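Local coordinates for gram-negative insecticidal protein (Chromobacterium piscinae, PDB 6FBM) that acts as an insecticidal toxin and, as a member of the MACPF family, probably works by assembling into pores in target-cell membranes, at residues A[75-80]-A[118-123]; A[83-88]-A[97-102]; A[181-186]-A[227-232]; A[312-317]-A[524-529]. One frame throughout, in Å; residues are numbered along the deposited sequence.

Interaction 1. Residues A[75-80]-A[118-123]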
loop_
_atom_site.group_PDB
_atom_site.type_symbol
_atom_site.label_atom_id
_atom_site.label_comp_id
_atom_site.label_asym_id
_atom_site.label_seq_id
_atom_site.Cartn_x
_atom_site.Cartn_y
_atom_site.Cartn_z
ATOM N N GLN A 75 36.102 -18.456 3.038
ATOM C CA GLN A 75 37.002 -17.627 3.840
ATOM C C GLN A 75 38.318 -17.387 3.125
ATOM O O GLN A 75 38.940 -18.312 2.620
ATOM C CB GLN A 75 37.280 -18.282 5.175
ATOM C CG GLN A 75 36.071 -18.294 6.110
ATOM C CD GLN A 75 36.448 -18.777 7.482
ATOM O OE1 GLN A 75 36.929 -19.900 7.632
ATOM N NE2 GLN A 75 36.256 -17.928 8.490
ATOM N N ASP A 76 38.734 -16.131 3.086
ATOM C CA ASP A 76 40.097 -15.778 2.719
ATOM C C ASP A 76 40.719 -15.167 3.938
ATOM O O ASP A 76 40.242 -14.164 4.430
ATOM C CB ASP A 76 40.116 -14.790 1.562
ATOM C CG ASP A 76 39.439 -15.351 0.318
ATOM O OD1 ASP A 76 39.737 -16.512 -0.079
ATOM O OD2 ASP A 76 38.592 -14.621 -0.229
ATOM N N VAL A 77 41.767 -15.816 4.432
ATOM C CA VAL A 77 42.431 -15.449 5.673
ATOM C C VAL A 77 43.937 -15.414 5.458
ATOM O O VAL A 77 44.520 -16.306 4.838
ATOM C CB VAL A 77 42.090 -16.449 6.789
ATOM C CG1 VAL A 77 42.818 -16.111 8.072
ATOM C CG2 VAL A 77 40.587 -16.474 7.020
ATOM N N SER A 78 44.564 -14.370 5.962
ATOM C CA SER A 78 46.010 -14.284 5.894
ATOM C C SER A 78 46.580 -13.254 6.869
ATOM O O SER A 78 45.972 -12.201 7.127
ATOM C CB SER A 78 46.467 -13.949 4.466
ATOM O OG SER A 78 47.870 -14.057 4.385
ATOM N N LYS A 79 47.779 -13.577 7.358
ATOM C CA LYS A 79 48.587 -12.650 8.154
ATOM C C LYS A 79 49.245 -11.570 7.313
ATOM O O LYS A 79 49.741 -10.580 7.856
ATOM C CB LYS A 79 49.651 -13.413 8.925
ATOM C CG LYS A 79 49.066 -14.306 10.011
ATOM C CD LYS A 79 50.208 -15.067 10.713
ATOM C CE LYS A 79 49.907 -15.362 12.174
ATOM N NZ LYS A 79 51.162 -15.463 12.981
ATOM N N GLU A 80 49.225 -11.754 5.990
ATOM C CA GLU A 80 49.963 -10.924 5.067
ATOM C C GLU A 80 48.947 -10.342 4.069
ATOM O O GLU A 80 48.301 -11.085 3.340
ATOM C CB GLU A 80 51.063 -11.801 4.430
ATOM C CG GLU A 80 51.718 -11.293 3.143
ATOM C CD GLU A 80 52.110 -9.824 3.209
ATOM O OE1 GLU A 80 52.591 -9.402 4.287
ATOM O OE2 GLU A 80 51.936 -9.103 2.198
ATOM N N GLU A 118 51.398 -7.474 11.786
ATOM C CA GLU A 118 50.815 -8.302 12.863
ATOM C C GLU A 118 49.272 -8.312 12.933
ATOM O O GLU A 118 48.680 -8.669 13.971
ATOM C CB GLU A 118 51.344 -7.882 14.258
ATOM C CG GLU A 118 52.852 -7.737 14.416
ATOM C CD GLU A 118 53.606 -9.037 14.267
ATOM O OE1 GLU A 118 52.994 -10.125 14.104
ATOM O OE2 GLU A 118 54.853 -8.935 14.311
ATOM N N ILE A 119 48.618 -7.916 11.828
ATOM C CA ILE A 119 47.166 -7.957 11.703
ATOM C C ILE A 119 46.860 -9.157 10.822
ATOM O O ILE A 119 47.554 -9.422 9.807
ATOM C CB ILE A 119 46.617 -6.701 11.035
ATOM C CG1 ILE A 119 47.004 -5.446 11.831
ATOM C CG2 ILE A 119 45.103 -6.778 10.858
ATOM C CD1 ILE A 119 46.343 -5.289 13.171
ATOM N N THR A 120 45.832 -9.897 11.214
ATOM C CA THR A 120 45.304 -10.958 10.376
ATOM C C THR A 120 44.039 -10.425 9.699
ATOM O O THR A 120 43.133 -9.876 10.364
ATOM C CB THR A 120 45.018 -12.223 11.177
ATOM O OG1 THR A 120 46.241 -12.676 11.796
ATOM C CG2 THR A 120 44.478 -13.322 10.256
ATOM N N TYR A 121 43.999 -10.605 8.380
ATOM C CA TYR A 121 42.935 -10.131 7.551
ATOM C C TYR A 121 42.065 -11.333 7.210
ATOM O O TYR A 121 42.567 -12.325 6.656
ATOM C CB TYR A 121 43.528 -9.505 6.276
ATOM C CG TYR A 121 44.522 -8.416 6.585
ATOM C CD1 TYR A 121 44.098 -7.148 6.943
ATOM C CD2 TYR A 121 45.896 -8.664 6.557
ATOM C CE1 TYR A 121 45.004 -6.150 7.244
ATOM C CE2 TYR A 121 46.812 -7.677 6.860
ATOM C CZ TYR A 121 46.358 -6.417 7.206
ATOM O OH TYR A 121 47.261 -5.415 7.525
ATOM N N SER A 122 40.775 -11.265 7.558
ATOM C CA SER A 122 39.851 -12.339 7.204
ATOM C C SER A 122 38.633 -11.760 6.516
ATOM O O SER A 122 38.085 -10.733 6.938
ATOM C CB SER A 122 39.427 -13.139 8.434
ATOM O OG SER A 122 38.837 -12.303 9.427
ATOM N N SER A 123 38.197 -12.437 5.456
ATOM C CA SER A 123 36.885 -12.210 4.864
ATOM C C SER A 123 36.120 -13.500 4.989
ATOM O O SER A 123 36.505 -14.509 4.393
ATOM C CB SER A 123 37.023 -11.805 3.405
ATOM O OG SER A 123 35.779 -11.894 2.711
#
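Asp76 and Ser78 pair with Ser123 and Tyr121 as the two hydrogen-bonded pairs of an antiparallel strand contact, with Val77 and Ser122 forming the non-hydrogen-bonded pair between them. The two segments, from strands 64-78 and 120-134 of the central MACPF sheet, have axes 4.7 Å apart at 177°. Each hydrogen-bonded pair is joined twice through its backbone: Ser123 N donates to Asp76 O at 2.9 Å, and Tyr121 N reaches Ser78 O at 2.8 Å, nearly straight at 172°. The carbonyls also receive CA-H...O contacts, such as that from Val77 CA to Tyr121 O at 3.3 Å.

Side chains pack tightly on the face of Val77 and Ser122, where Val77 points CG1 at the Thr120 methyl CG2 (3.9 Å), while CG2 meets Ser122 CB. That split follows from CG1 standing anti to the backbone N (chi1 178°), which leaves CG2 beside it. On the other face the Tyr121 ring passes obliquely by Ser78 O, and Ile119 CG2 lies above the ring, toward its rim.

Past Ser78 the pairing gives way. Lys79 and Glu80 are exposed, and the Lys79 side chain touches through CG, 3.7 Å from Thr120 OG1. Glu80 N bonds to Ser78 OG at 3.1 Å, an ST turn that bends the chain away as Glu80 caps the following helix through Glu82 N.

Asp76 and Ser123 share Arg125, and Tyr121 OH bonds to Asp113 O. Helix 81-88 packs on the Tyr121 face and helix 198-209 on the Val77 face, while strand 179-187 extends the sheet beside strand 120-134.

Interaction 2. Residues A[83-88]-A[97-102]; sequences EYREKM and RYKLFS
Arg85 reaches from helix 81-88 to Ser102, and this is the hydrogen bond of the contact: NH2 donates to Ser102 OG at 3.0 Å, with the hydroxyl near the guanidinium plane and an angle of 144° at the hydrogen. The bend at chi3 (79°) turns the guanidinium so that its edge meets the serine. Arg85 also bonds to Ser307 O and Gln309 O, so its guanidinium is fixed by several acceptors.

Charge enters through Glu82, whose OE2 makes a salt bridge with both Arg85 and Lys99 and probably balances the two nearby positive charges.

Van der Waals packing makes up the rest. Lys99 crosses Arg85 at about a right angle and lays CD over one guanidinium face, 3.9 Å from Arg85 NH1. Glu86 CG rests on Lys99 CG at 4.1 Å. Met88 CE rests 4.1 Å from Phe101 CB and 3.7 Å from Leu100 O, while Met88 O sits at the edge of the Phe101 ring, with Leu100 CB over one face of that ring.

Ser89 OG bridges Arg85 O and Leu100 N. The contact thus packs helix 81-88 against the loop leading to helix 102-108, in the helical insertion between strands 64-78 and 120-134; helix 300-304 packs on Leu100, and Met88 touches Asp76.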
loop_
_atom_site.group_PDB
_atom_site.type_symbol
_atom_site.label_atom_id
_atom_site.label_comp_id
_atom_site.label_asym_id
_atom_site.label_seq_id
_atom_site.Cartn_x
_atom_site.Cartn_y
_atom_site.Cartn_z
ATOM N N GLU A 83 48.877 -11.440 0.408
ATOM C CA GLU A 83 48.429 -12.807 0.209
ATOM C C GLU A 83 46.896 -12.842 0.328
ATOM O O GLU A 83 46.229 -13.551 -0.426
ATOM C CB GLU A 83 49.107 -13.756 1.205
ATOM C CG GLU A 83 48.762 -15.231 1.012
ATOM C CD GLU A 83 49.339 -16.094 2.115
ATOM O OE1 GLU A 83 48.558 -16.540 3.006
ATOM O OE2 GLU A 83 50.591 -16.274 2.130
ATOM N N TYR A 84 46.347 -12.079 1.268
ATOM C CA TYR A 84 44.897 -11.922 1.369
ATOM C C TYR A 84 44.287 -11.465 0.045
ATOM O O TYR A 84 43.318 -12.045 -0.432
ATOM C CB TYR A 84 44.527 -10.921 2.474
ATOM C CG TYR A 84 43.082 -10.546 2.480
ATOM C CD1 TYR A 84 42.142 -11.308 3.164
ATOM C CD2 TYR A 84 42.636 -9.431 1.773
ATOM C CE1 TYR A 84 40.791 -10.959 3.142
ATOM C CE2 TYR A 84 41.303 -9.071 1.762
ATOM C CZ TYR A 84 40.387 -9.825 2.447
ATOM O OH TYR A 84 39.074 -9.443 2.425
ATOM N N ARG A 85 44.876 -10.420 -0.525
ATOM C CA ARG A 85 44.466 -9.899 -1.820
ATOM C C ARG A 85 44.498 -10.949 -2.914
ATOM O O ARG A 85 43.575 -11.011 -3.715
ATOM C CB ARG A 85 45.352 -8.739 -2.253
ATOM C CG ARG A 85 45.217 -7.526 -1.367
ATOM C CD ARG A 85 46.248 -6.504 -1.756
ATOM N NE ARG A 85 45.836 -5.781 -2.937
ATOM C CZ ARG A 85 46.598 -4.931 -3.626
ATOM N NH1 ARG A 85 47.861 -4.689 -3.266
ATOM N NH2 ARG A 85 46.080 -4.313 -4.687
ATOM N N GLU A 86 45.558 -11.756 -2.959
ATOM C CA GLU A 86 45.664 -12.849 -3.944
ATOM C C GLU A 86 44.584 -13.873 -3.732
ATOM O O GLU A 86 43.952 -14.310 -4.702
ATOM C CB GLU A 86 47.026 -13.544 -3.911
ATOM C CG GLU A 86 48.051 -12.883 -4.845
ATOM C CD GLU A 86 49.504 -13.161 -4.467
ATOM O OE1 GLU A 86 49.731 -13.741 -3.385
ATOM O OE2 GLU A 86 50.417 -12.789 -5.248
ATOM N N LYS A 87 44.388 -14.265 -2.474
ATOM C CA LYS A 87 43.411 -15.296 -2.143
ATOM C C LYS A 87 42.015 -14.857 -2.571
ATOM O O LYS A 87 41.276 -15.626 -3.150
ATOM C CB LYS A 87 43.444 -15.626 -0.652
ATOM C CG LYS A 87 44.584 -16.513 -0.193
ATOM C CD LYS A 87 44.766 -16.422 1.325
ATOM C CE LYS A 87 45.709 -17.473 1.873
ATOM N NZ LYS A 87 45.061 -18.801 1.928
ATOM N N MET A 88 41.699 -13.598 -2.313
ATOM C CA MET A 88 40.424 -13.017 -2.692
ATOM C C MET A 88 40.198 -12.969 -4.210
ATOM O O MET A 88 39.059 -12.988 -4.649
ATOM C CB MET A 88 40.335 -11.601 -2.126
ATOM C CG MET A 88 38.936 -11.046 -2.062
ATOM S SD MET A 88 38.886 -9.301 -1.580
ATOM C CE MET A 88 40.373 -8.556 -2.283
ATOM N N ARG A 97 47.925 -13.804 -12.340
ATOM C CA ARG A 97 47.947 -13.940 -10.897
ATOM C C ARG A 97 47.789 -12.529 -10.360
ATOM O O ARG A 97 48.608 -12.056 -9.570
ATOM C CB ARG A 97 49.261 -14.604 -10.440
ATOM C CG ARG A 97 49.516 -16.020 -11.003
ATOM C CD ARG A 97 51.027 -16.298 -11.248
ATOM N NE ARG A 97 51.375 -17.389 -12.205
ATOM C CZ ARG A 97 51.443 -17.304 -13.550
ATOM N NH1 ARG A 97 51.143 -16.180 -14.207
ATOM N NH2 ARG A 97 51.801 -18.382 -14.266
ATOM N N TYR A 98 46.732 -11.844 -10.809
ATOM C CA TYR A 98 46.508 -10.443 -10.427
ATOM C C TYR A 98 45.832 -10.348 -9.077
ATOM O O TYR A 98 45.026 -11.204 -8.703
ATOM C CB TYR A 98 45.679 -9.694 -11.486
ATOM C CG TYR A 98 46.416 -9.420 -12.784
ATOM C CD1 TYR A 98 47.254 -8.311 -12.920
ATOM C CD2 TYR A 98 46.310 -10.288 -13.864
ATOM C CE1 TYR A 98 47.955 -8.079 -14.094
ATOM C CE2 TYR A 98 47.026 -10.061 -15.043
ATOM C CZ TYR A 98 47.828 -8.944 -15.147
ATOM O OH TYR A 98 48.514 -8.710 -16.292
ATOM N N LYS A 99 46.177 -9.298 -8.343
ATOM C CA LYS A 99 45.441 -8.882 -7.148
ATOM C C LYS A 99 44.271 -7.995 -7.568
ATOM O O LYS A 99 44.438 -6.814 -7.906
ATOM C CB LYS A 99 46.363 -8.135 -6.171
ATOM C CG LYS A 99 47.557 -8.953 -5.716
ATOM C CD LYS A 99 48.564 -8.142 -4.915
ATOM C CE LYS A 99 49.910 -8.842 -4.955
ATOM N NZ LYS A 99 50.953 -8.077 -4.214
ATOM N N LEU A 100 43.083 -8.594 -7.533
ATOM C CA LEU A 100 41.856 -7.962 -7.986
ATOM C C LEU A 100 41.112 -7.383 -6.821
ATOM O O LEU A 100 41.481 -7.602 -5.671
ATOM C CB LEU A 100 40.969 -8.983 -8.681
ATOM C CG LEU A 100 41.570 -9.760 -9.853
ATOM C CD1 LEU A 100 40.572 -10.783 -10.357
ATOM C CD2 LEU A 100 41.970 -8.808 -10.970
ATOM N N PHE A 101 40.083 -6.617 -7.138
ATOM C CA PHE A 101 39.119 -6.117 -6.156
ATOM C C PHE A 101 39.746 -5.253 -5.059
ATOM O O PHE A 101 39.367 -5.341 -3.895
ATOM C CB PHE A 101 38.313 -7.282 -5.553
ATOM C CG PHE A 101 37.860 -8.282 -6.570
ATOM C CD1 PHE A 101 37.158 -7.875 -7.707
ATOM C CD2 PHE A 101 38.145 -9.626 -6.414
ATOM C CE1 PHE A 101 36.754 -8.797 -8.658
ATOM C CE2 PHE A 101 37.732 -10.558 -7.368
ATOM C CZ PHE A 101 37.042 -10.139 -8.496
ATOM N N SER A 102 40.683 -4.393 -5.456
ATOM C CA SER A 102 41.411 -3.526 -4.499
ATOM C C SER A 102 40.490 -2.567 -3.743
ATOM O O SER A 102 40.765 -2.245 -2.596
ATOM C CB SER A 102 42.560 -2.757 -5.187
ATOM O OG SER A 102 43.434 -3.645 -5.875
#

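Interaction 3. Residues A[181-186]-A[227-232]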
loop_
_atom_site.group_PDB
_atom_site.type_symbol
_atom_site.label_atom_id
_atom_site.label_comp_id
_atom_site.label_asym_id
_atom_site.label_seq_id
_atom_site.Cartn_x
_atom_site.Cartn_y
_atom_site.Cartn_z
ATOM N N LEU A 181 26.720 -11.958 2.548
ATOM C CA LEU A 181 27.257 -11.201 3.670
ATOM C C LEU A 181 28.749 -11.423 3.752
ATOM O O LEU A 181 29.210 -12.550 3.616
ATOM C CB LEU A 181 26.600 -11.631 4.968
ATOM C CG LEU A 181 25.108 -11.323 5.082
ATOM C CD1 LEU A 181 24.630 -11.746 6.455
ATOM C CD2 LEU A 181 24.791 -9.852 4.839
ATOM N N ASP A 182 29.482 -10.327 3.963
ATOM C CA ASP A 182 30.926 -10.313 4.144
ATOM C C ASP A 182 31.213 -9.891 5.558
ATOM O O ASP A 182 31.003 -8.736 5.921
ATOM C CB ASP A 182 31.559 -9.293 3.234
ATOM C CG ASP A 182 31.549 -9.725 1.791
ATOM O OD1 ASP A 182 31.163 -10.855 1.529
ATOM O OD2 ASP A 182 31.899 -8.926 0.903
ATOM N N TYR A 183 31.670 -10.834 6.379
ATOM C CA TYR A 183 32.055 -10.567 7.747
ATOM C C TYR A 183 33.545 -10.454 7.690
ATOM O O TYR A 183 34.253 -11.462 7.625
ATOM C CB TYR A 183 31.597 -11.736 8.606
ATOM C CG TYR A 183 31.815 -11.619 10.101
ATOM C CD1 TYR A 183 31.052 -10.763 10.870
ATOM C CD2 TYR A 183 32.709 -12.448 10.740
ATOM C CE1 TYR A 183 31.241 -10.698 12.232
ATOM C CE2 TYR A 183 32.877 -12.397 12.107
ATOM C CZ TYR A 183 32.141 -11.527 12.849
ATOM O OH TYR A 183 32.320 -11.487 14.201
ATOM N N SER A 184 34.034 -9.225 7.668
ATOM C CA SER A 184 35.473 -8.991 7.478
ATOM C C SER A 184 36.133 -8.520 8.769
ATOM O O SER A 184 35.600 -7.642 9.470
ATOM C CB SER A 184 35.715 -8.000 6.335
ATOM O OG SER A 184 35.289 -6.708 6.690
ATOM N N ALA A 185 37.299 -9.096 9.079
ATOM C CA ALA A 185 37.948 -8.818 10.362
ATOM C C ALA A 185 39.420 -8.526 10.181
ATOM O O ALA A 185 40.152 -9.282 9.499
ATOM C CB ALA A 185 37.745 -9.962 11.350
ATOM N N ALA A 186 39.842 -7.414 10.783
ATOM C CA ALA A 186 41.246 -7.129 11.005
ATOM C C ALA A 186 41.547 -7.527 12.448
ATOM O O ALA A 186 41.150 -6.820 13.380
ATOM C CB ALA A 186 41.519 -5.656 10.798
ATOM N N SER A 227 37.185 -13.042 22.510
ATOM C CA SER A 227 38.559 -12.620 22.281
ATOM C C SER A 227 38.760 -12.070 20.856
ATOM O O SER A 227 39.384 -11.028 20.649
ATOM C CB SER A 227 39.485 -13.804 22.522
ATOM O OG SER A 227 40.808 -13.363 22.655
ATOM N N PHE A 228 38.212 -12.790 19.883
ATOM C CA PHE A 228 38.226 -12.379 18.467
ATOM C C PHE A 228 37.574 -11.014 18.276
ATOM O O PHE A 228 38.163 -10.094 17.712
ATOM C CB PHE A 228 37.556 -13.471 17.601
ATOM C CG PHE A 228 37.269 -13.068 16.190
ATOM C CD1 PHE A 228 38.258 -13.086 15.223
ATOM C CD2 PHE A 228 35.985 -12.694 15.814
ATOM C CE1 PHE A 228 37.964 -12.718 13.902
ATOM C CE2 PHE A 228 35.686 -12.338 14.512
ATOM C CZ PHE A 228 36.677 -12.341 13.556
ATOM N N ARG A 229 36.362 -10.889 18.785
ATOM C CA ARG A 229 35.597 -9.674 18.615
ATOM C C ARG A 229 36.225 -8.447 19.266
ATOM O O ARG A 229 36.323 -7.400 18.630
ATOM C CB ARG A 229 34.162 -9.868 19.124
ATOM C CG ARG A 229 33.344 -10.816 18.265
ATOM C CD ARG A 229 31.890 -10.887 18.706
ATOM N NE ARG A 229 31.189 -11.910 17.946
ATOM C CZ ARG A 229 29.927 -12.282 18.153
ATOM N NH1 ARG A 229 29.193 -11.699 19.104
ATOM N NH2 ARG A 229 29.401 -13.264 17.418
ATOM N N SER A 230 36.636 -8.568 20.521
ATOM C CA SER A 230 37.197 -7.423 21.246
ATOM C C SER A 230 38.647 -7.079 20.846
ATOM O O SER A 230 39.099 -5.964 21.119
ATOM C CB SER A 230 37.013 -7.552 22.776
ATOM O OG SER A 230 37.467 -8.779 23.231
ATOM N N ASN A 231 39.345 -7.996 20.172
ATOM C CA ASN A 231 40.660 -7.690 19.565
ATOM C C ASN A 231 40.668 -7.645 18.032
ATOM O O ASN A 231 41.738 -7.770 17.416
ATOM C CB ASN A 231 41.714 -8.676 20.064
ATOM C CG ASN A 231 41.869 -8.645 21.568
ATOM O OD1 ASN A 231 41.655 -9.660 22.253
ATOM N ND2 ASN A 231 42.201 -7.476 22.098
ATOM N N SER A 232 39.499 -7.458 17.410
ATOM C CA SER A 232 39.427 -7.193 15.956
ATOM C C SER A 232 38.559 -5.992 15.640
ATOM O O SER A 232 37.624 -5.673 16.351
ATOM C CB SER A 232 38.884 -8.403 15.173
ATOM O OG SER A 232 39.562 -9.594 15.505
#
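Phe228, in the last turn of helix 220-230, brings the far end of its ring onto Tyr183 and Ala185 of strand 181-186. Ala185 CB is 3.4 Å from Phe228 CZ, a tight approach oblique to the ring. On the neighbouring corner Phe228 CE2 meets Tyr183 CE2 at 3.7 Å. The two aromatic side chains come from opposite directions, and the tyrosine hydroxyl end lies at the phenylalanine's edge, with OH 3.5 Å from CE2. With CG anti to the backbone N (chi1 169°), the Phe228 ring leans off the helix toward the strand.

Arg229 follows, extended from CG to NE, and brings NE to 3.9 Å from Tyr183 OH with guanidinium and ring planes 71° apart. Both groups bond to Ser205 OG of helix 198-209, which ties them into one polar cluster. Such helices laid across a bent central sheet are a hallmark of the MACPF fold, where the helical clusters probably become membrane-spanning hairpins during pore formation.

The helix ends before Ser232, which opens strand 232-239. Its hydroxyl donates back to Phe228 O at 2.7 Å and also bonds to Ser187 OG. Meanwhile Ser232 CA lies 3.1 Å from Ala186 O in a CA-H...O contact bent to 126° at the hydrogen.

Interaction 4. Residues A[312-317]-A[524-529]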
loop_
_atom_site.group_PDB
_atom_site.type_symbol
_atom_site.label_atom_id
_atom_site.label_comp_id
_atom_site.label_asym_id
_atom_site.label_seq_id
_atom_site.Cartn_x
_atom_site.Cartn_y
_atom_site.Cartn_z
ATOM N N PRO A 312 51.260 -0.089 1.523
ATOM C CA PRO A 312 52.361 0.318 2.393
ATOM C C PRO A 312 52.216 -0.264 3.814
ATOM O O PRO A 312 51.110 -0.264 4.363
ATOM C CB PRO A 312 52.275 1.854 2.393
ATOM C CG PRO A 312 50.903 2.194 1.911
ATOM C CD PRO A 312 50.526 1.073 0.978
ATOM N N LYS A 313 53.324 -0.761 4.380
ATOM C CA LYS A 313 53.304 -1.414 5.685
ATOM C C LYS A 313 54.122 -0.651 6.718
ATOM O O LYS A 313 55.154 -0.068 6.397
ATOM C CB LYS A 313 53.851 -2.839 5.567
ATOM C CG LYS A 313 53.138 -3.736 4.574
ATOM C CD LYS A 313 51.648 -3.865 4.866
ATOM C CE LYS A 313 51.340 -4.403 6.270
ATOM N NZ LYS A 313 49.987 -4.989 6.378
ATOM N N VAL A 314 53.636 -0.665 7.959
ATOM C CA VAL A 314 54.357 -0.178 9.123
ATOM C C VAL A 314 54.986 -1.422 9.734
ATOM O O VAL A 314 54.353 -2.142 10.487
ATOM C CB VAL A 314 53.392 0.494 10.128
ATOM C CG1 VAL A 314 54.090 0.800 11.442
ATOM C CG2 VAL A 314 52.832 1.762 9.515
ATOM N N ASP A 315 56.239 -1.680 9.369
ATOM C CA ASP A 315 57.044 -2.752 9.962
ATOM C C ASP A 315 57.661 -2.353 11.313
ATOM O O ASP A 315 57.903 -3.223 12.161
ATOM C CB ASP A 315 58.146 -3.164 8.980
ATOM C CG ASP A 315 57.601 -3.779 7.714
ATOM O OD1 ASP A 315 56.857 -4.767 7.795
ATOM O OD2 ASP A 315 57.955 -3.284 6.638
ATOM N N LYS A 316 57.898 -1.058 11.506
ATOM C CA LYS A 316 58.530 -0.551 12.698
ATOM C C LYS A 316 57.455 -0.399 13.770
ATOM O O LYS A 316 56.802 0.646 13.869
ATOM C CB LYS A 316 59.215 0.796 12.416
ATOM C CG LYS A 316 60.218 0.822 11.256
ATOM C CD LYS A 316 61.605 0.505 11.726
ATOM C CE LYS A 316 62.593 0.177 10.606
ATOM N NZ LYS A 316 63.307 1.394 10.120
ATOM N N VAL A 317 57.272 -1.444 14.579
ATOM C CA VAL A 317 56.161 -1.476 15.551
ATOM C C VAL A 317 56.542 -1.373 17.001
ATOM O O VAL A 317 55.661 -1.285 17.867
ATOM C CB VAL A 317 55.292 -2.731 15.361
ATOM C CG1 VAL A 317 54.598 -2.664 14.015
ATOM C CG2 VAL A 317 56.111 -4.034 15.509
ATOM N N SER A 524 54.838 9.660 9.259
ATOM C CA SER A 524 54.404 10.806 8.457
ATOM C C SER A 524 54.267 10.453 6.959
ATOM O O SER A 524 53.605 11.189 6.236
ATOM C CB SER A 524 55.358 12.006 8.638
ATOM O OG SER A 524 56.543 11.835 7.846
ATOM N N GLN A 525 54.870 9.346 6.516
ATOM C CA GLN A 525 54.699 8.814 5.155
ATOM C C GLN A 525 53.552 7.755 5.018
ATOM O O GLN A 525 53.545 6.982 4.041
ATOM C CB GLN A 525 56.002 8.196 4.666
ATOM C CG GLN A 525 57.243 9.033 4.899
ATOM C CD GLN A 525 58.452 8.403 4.203
ATOM O OE1 GLN A 525 59.353 7.810 4.835
ATOM N NE2 GLN A 525 58.488 8.532 2.880
ATOM N N HIS A 526 52.636 7.697 5.993
ATOM C CA HIS A 526 51.509 6.754 5.967
ATOM C C HIS A 526 50.236 7.562 6.232
ATOM O O HIS A 526 50.102 8.201 7.273
ATOM C CB HIS A 526 51.657 5.632 7.023
ATOM C CG HIS A 526 52.679 4.585 6.678
ATOM N ND1 HIS A 526 52.388 3.482 5.910
ATOM C CD2 HIS A 526 53.977 4.453 7.036
ATOM C CE1 HIS A 526 53.485 2.750 5.781
ATOM N NE2 HIS A 526 54.461 3.317 6.451
ATOM N N GLN A 527 49.306 7.506 5.275
ATOM C CA GLN A 527 48.140 8.407 5.308
ATOM C C GLN A 527 47.122 7.905 6.326
ATOM O O GLN A 527 46.867 6.702 6.407
ATOM C CB GLN A 527 47.558 8.670 3.901
ATOM C CG GLN A 527 46.726 7.570 3.232
ATOM C CD GLN A 527 47.541 6.797 2.165
ATOM O OE1 GLN A 527 48.672 6.375 2.436
ATOM N NE2 GLN A 527 46.967 6.601 0.957
ATOM N N GLY A 528 46.606 8.819 7.151
ATOM C CA GLY A 528 45.541 8.526 8.110
ATOM C C GLY A 528 45.967 7.774 9.359
ATOM O O GLY A 528 45.255 6.856 9.800
ATOM N N MET A 529 47.110 8.176 9.937
ATOM C CA MET A 529 47.649 7.538 11.147
ATOM C C MET A 529 48.145 8.570 12.172
ATOM O O MET A 529 47.320 9.236 12.807
ATOM C CB MET A 529 48.744 6.517 10.760
ATOM C CG MET A 529 48.220 5.332 9.939
ATOM S SD MET A 529 49.305 3.857 9.739
ATOM C CE MET A 529 49.823 3.477 11.430
#
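Val314 lays its CG2 methyl over one face of the His526 imidazole, almost on the ring normal, 3.8 Å from the centroid and only 6° off, a CH-pi contact centred on the ring. Two torsions set the fit. In Val314, CG2 is the branch anti to the carbonyl carbon; in His526, chi2 of -87° sets the ring roughly perpendicular to the plane of CA, CB and CG, which turns a face to the valine. The two side chains cross obliquely.

Around the imidazole, other neighbours approach obliquely: Pro312 CB lies 3.7 Å from His526 CE1, and Lys313 O comes to 3.3 Å from the same CE1. That carbonyl is also 3.5 Å from His526 NE2, but at too poor an angle for a hydrogen bond. The polar hold is instead at ND1, which bonds to Gln115 OE1; packing and this bond together probably limit the ring's rotation.

Met529, the last modelled residue, bends at chi3 and brings CE to 4.0 Å from Val314 CG2, so the same valine methyl serves both histidine and methionine.

Lys313 points the other way, its NZ bonded to Gln114 O and Leu116 O near the end of helix 111-115, which packs on Pro312 and Met529. This surface contact holds the end of the modelled chain against the loop between helix 300-304 and strand 318-321, where helix 516-524 lies against Val314.

The four contacts can be read outward from the sheet. Interaction 1 and interaction 3 share it: Ser122 O lies 2.8 Å from Ala185 N, a probable hydrogen bond between neighbouring strands, with centres about 10 Å apart. Interaction 2 begins on helix 81-88, which follows strand 64-78; its centre is about 12 Å from that of interaction 1, and Ser123 CB packs 3.3 Å from Tyr84 OH. Interactions 2 and 3 do not touch, their nearest atoms being about 5 Å apart. Interaction 4 is about 18 Å from interaction 1 between centres, yet Tyr121 OH and Lys313 NZ are 3.0 Å apart. It brings the C-terminal segment against the loop between helix 300-304 and strand 318-321.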